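Local atomic coordinates of type ii site-specific deoxyribonuclease (Klebsiella pneumoniae, PDB entry 6EKR), a protein that is a type II restriction endonuclease of the PD-(D/E)xK nuclease class, expected to cleave DNA at a specific recognition sequence. Residues R106-I111 with R284-F289. The protein carries 2 engineered substitutions. Sequence-based numbering, arbitrary orientation.
Sequences RANKII and RTMGDF
N108 of helix 101-125 meets the first turn of helix 286-298 where the backbones come closest, with N108 CA 4.5 Å from G287 CA. T285 precedes this helix at its N-cap position, coming from strand 283-285, an outer strand of the mixed sheet within this chain, although its own side chain makes no capping bond. The amide of N108 reaches over to this helix start instead. With chi1 at -158°, CG is turned roughly opposite the backbone N of N108, beside the carbonyl carbon, and the amide extends toward 284-289. Its OD1 accepts two weak hydrogen bonds from backbone amides of the first turn. M286 N lies 2.9 Å from OD1, but the bond is bent, with an angle of 128° at the hydrogen. G287 N is farther, 3.4 Å from the same OD1. The exact place of this oxygen is doubtful, so the two bonds are best read as approximate. The other end of the amide, ND2, bonds to the carbonyl O of C266, just after strand 262-265. Beside the amide, the packing is mainly by aliphatic groups. A107 CB packs 4.0 Å from G287 CA, at the point where the two helices lie close. CD1 of I111 sits 4.2 Å from CB of M286. Both of these residues also touch M141 of helix 132-148. The chemistry is that of a buried carboxamide among mainly aliphatic groups: ND2 is firmly bonded to a main-chain carbonyl, the OD1 bonds to main-chain N-H groups are weak and uncertain, and this oxygen would probably favour the positive end of the helix dipole.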
ATOM      1  N   ARG A 106      -2.226  31.661  -7.898  1.00 54.82           N
ATOM      2  CA  ARG A 106      -2.263  32.115  -6.518  1.00 53.78           C
ATOM      3  C   ARG A 106      -3.064  31.159  -5.636  1.00 52.86           C
ATOM      4  O   ARG A 106      -2.715  30.950  -4.473  1.00 52.57           O
ATOM      5  CB  ARG A 106      -2.801  33.541  -6.425  1.00 53.86           C
ATOM      6  CG  ARG A 106      -2.681  34.137  -5.042  1.00 54.02           C
ATOM      7  CD  ARG A 106      -3.318  35.508  -4.977  1.00 55.96           C
ATOM      8  NE  ARG A 106      -4.703  35.522  -5.462  1.00 56.24           N
ATOM      9  CZ  ARG A 106      -5.411  36.631  -5.656  1.00 56.03           C
ATOM     10  NH1 ARG A 106      -4.870  37.821  -5.408  1.00 56.56           N
ATOM     11  NH2 ARG A 106      -6.653  36.550  -6.105  1.00 55.19           N
ATOM     12  N   ALA A 107      -4.132  30.583  -6.192  1.00 51.66           N
ATOM     13  CA  ALA A 107      -4.865  29.508  -5.521  1.00 50.50           C
ATOM     14  C   ALA A 107      -3.895  28.362  -5.240  1.00 49.84           C
ATOM     15  O   ALA A 107      -3.826  27.842  -4.114  1.00 50.06           O
ATOM     16  CB  ALA A 107      -6.024  29.036  -6.362  1.00 50.13           C
ATOM     17  N   ASN A 108      -3.114  28.012  -6.258  1.00 48.49           N
ATOM     18  CA  ASN A 108      -2.099  26.992  -6.123  1.00 47.20           C
ATOM     19  C   ASN A 108      -1.093  27.340  -5.042  1.00 46.56           C
ATOM     20  O   ASN A 108      -0.813  26.522  -4.175  1.00 46.61           O
ATOM     21  CB  ASN A 108      -1.384  26.768  -7.445  1.00 46.99           C
ATOM     22  CG  ASN A 108      -0.732  25.416  -7.521  1.00 46.39           C
ATOM     23  OD1 ASN A 108      -1.410  24.393  -7.447  1.00 45.78           O
ATOM     24  ND2 ASN A 108       0.586  25.395  -7.685  1.00 46.29           N
ATOM     25  N   LYS A 109      -0.571  28.559  -5.092  1.00 45.74           N
ATOM     26  CA  LYS A 109       0.443  28.996  -4.142  1.00 45.44           C
ATOM     27  C   LYS A 109      -0.097  29.085  -2.717  1.00 44.88           C
ATOM     28  O   LYS A 109       0.627  28.798  -1.748  1.00 44.37           O
ATOM     29  CB  LYS A 109       1.035  30.344  -4.560  1.00 45.79           C
ATOM     30  CG  LYS A 109       2.146  30.256  -5.585  1.00 47.31           C
ATOM     31  CD  LYS A 109       2.929  31.563  -5.667  1.00 49.89           C
ATOM     32  CE  LYS A 109       3.925  31.526  -6.833  1.00 52.31           C
ATOM     33  NZ  LYS A 109       5.109  32.442  -6.671  1.00 52.57           N
ATOM     34  N   ILE A 110      -1.364  29.492  -2.596  1.00 44.35           N
ATOM     35  CA  ILE A 110      -2.021  29.605  -1.289  1.00 43.61           C
ATOM     36  C   ILE A 110      -2.214  28.202  -0.702  1.00 43.11           C
ATOM     37  O   ILE A 110      -1.778  27.935   0.422  1.00 43.25           O
ATOM     38  CB  ILE A 110      -3.380  30.397  -1.351  1.00 43.63           C
ATOM     39  CG1 ILE A 110      -3.170  31.909  -1.565  1.00 42.87           C
ATOM     40  CG2 ILE A 110      -4.221  30.165  -0.107  1.00 43.89           C
ATOM     41  CD1 ILE A 110      -2.264  32.608  -0.576  1.00 40.90           C
ATOM     42  N   ILE A 111      -2.840  27.304  -1.464  1.00 42.01           N
ATOM     43  CA  ILE A 111      -3.047  25.949  -0.982  1.00 41.11           C
ATOM     44  C   ILE A 111      -1.700  25.354  -0.571  1.00 40.94           C
ATOM     45  O   ILE A 111      -1.567  24.828   0.532  1.00 40.91           O
ATOM     46  CB  ILE A 111      -3.757  25.065  -2.025  1.00 40.96           C
ATOM     47  CG1 ILE A 111      -5.212  25.494  -2.171  1.00 40.13           C
ATOM     48  CG2 ILE A 111      -3.706  23.599  -1.627  1.00 40.45           C
ATOM     49  CD1 ILE A 111      -5.813  25.166  -3.527  1.00 39.54           C
ATOM     50  N   ARG A 284      -3.123  18.223 -13.959  1.00 50.53           N
ATOM     51  CA  ARG A 284      -3.234  19.674 -13.864  1.00 51.31           C
ATOM     52  C   ARG A 284      -2.760  20.182 -12.495  1.00 51.67           C
ATOM     53  O   ARG A 284      -1.982  19.521 -11.828  1.00 51.86           O
ATOM     54  CB  ARG A 284      -4.665  20.141 -14.211  1.00 51.56           C
ATOM     55  CG  ARG A 284      -5.261  19.579 -15.514  1.00 51.61           C
ATOM     56  CD  ARG A 284      -6.218  20.590 -16.133  1.00 54.63           C
ATOM     57  NE  ARG A 284      -7.003  20.056 -17.251  1.00 57.13           N
ATOM     58  CZ  ARG A 284      -8.230  19.541 -17.136  1.00 58.63           C
ATOM     59  NH1 ARG A 284      -8.823  19.480 -15.951  1.00 59.26           N
ATOM     60  NH2 ARG A 284      -8.872  19.077 -18.201  1.00 58.47           N
ATOM     61  N   THR A 285      -3.243  21.347 -12.078  1.00 52.35           N
ATOM     62  CA  THR A 285      -2.689  22.073 -10.937  1.00 53.06           C
ATOM     63  C   THR A 285      -3.735  22.152  -9.827  1.00 53.47           C
ATOM     64  O   THR A 285      -4.915  21.885 -10.083  1.00 53.96           O
ATOM     65  CB  THR A 285      -2.244  23.475 -11.410  1.00 53.12           C
ATOM     66  OG1 THR A 285      -1.082  23.341 -12.231  1.00 53.36           O
ATOM     67  CG2 THR A 285      -1.871  24.347 -10.282  1.00 54.02           C
HETATM   68  N   MSE A 286      -3.329  22.489  -8.599  1.00 53.59           N
HETATM   69  CA  MSE A 286      -4.302  22.624  -7.504  1.00 53.87           C
HETATM   70  C   MSE A 286      -5.205  23.840  -7.686  1.00 53.49           C
HETATM   71  O   MSE A 286      -6.354  23.832  -7.248  1.00 53.47           O
HETATM   72  CB  MSE A 286      -3.639  22.629  -6.122  1.00 54.43           C
HETATM   73  CG  MSE A 286      -3.327  21.240  -5.556  1.00 56.54           C
HETATM   74 SE   MSE A 286      -4.814  19.968  -5.650  1.00 63.53          SE
HETATM   75  CE  MSE A 286      -6.085  20.900  -4.498  1.00 61.15           C
ATOM     76  N   GLY A 287      -4.678  24.877  -8.338  1.00 53.09           N
ATOM     77  CA  GLY A 287      -5.494  25.982  -8.842  1.00 52.50           C
ATOM     78  C   GLY A 287      -6.435  25.540  -9.961  1.00 52.45           C
ATOM     79  O   GLY A 287      -7.602  25.946  -9.987  1.00 52.49           O
ATOM     80  N   ASP A 288      -5.940  24.712 -10.886  1.00 52.04           N
ATOM     81  CA  ASP A 288      -6.793  24.140 -11.934  1.00 52.02           C
ATOM     82  C   ASP A 288      -7.843  23.205 -11.344  1.00 51.59           C
ATOM     83  O   ASP A 288      -8.955  23.077 -11.882  1.00 51.61           O
ATOM     84  CB  ASP A 288      -5.965  23.371 -12.973  1.00 52.49           C
ATOM     85  CG  ASP A 288      -5.049  24.273 -13.799  1.00 53.75           C
ATOM     86  OD1 ASP A 288      -5.311  25.504 -13.898  1.00 54.97           O
ATOM     87  OD2 ASP A 288      -4.062  23.733 -14.356  1.00 53.72           O
ATOM     88  N   PHE A 289      -7.470  22.546 -10.244  1.00 50.89           N
ATOM     89  CA  PHE A 289      -8.359  21.655  -9.508  1.00 50.23           C
ATOM     90  C   PHE A 289      -9.666  22.326  -9.135  1.00 50.06           C
ATOM     91  O   PHE A 289     -10.727  21.746  -9.330  1.00 50.22           O
ATOM     92  CB  PHE A 289      -7.678  21.131  -8.238  1.00 50.04           C
ATOM     93  CG  PHE A 289      -8.583  20.288  -7.365  1.00 49.13           C
ATOM     94  CD1 PHE A 289      -8.763  18.933  -7.629  1.00 47.94           C
ATOM     95  CD2 PHE A 289      -9.255  20.854  -6.289  1.00 47.33           C
ATOM     96  CE1 PHE A 289      -9.597  18.159  -6.836  1.00 47.34           C
ATOM     97  CE2 PHE A 289     -10.092  20.088  -5.500  1.00 47.02           C
ATOM     98  CZ  PHE A 289     -10.262  18.737  -5.773  1.00 47.47           C
TER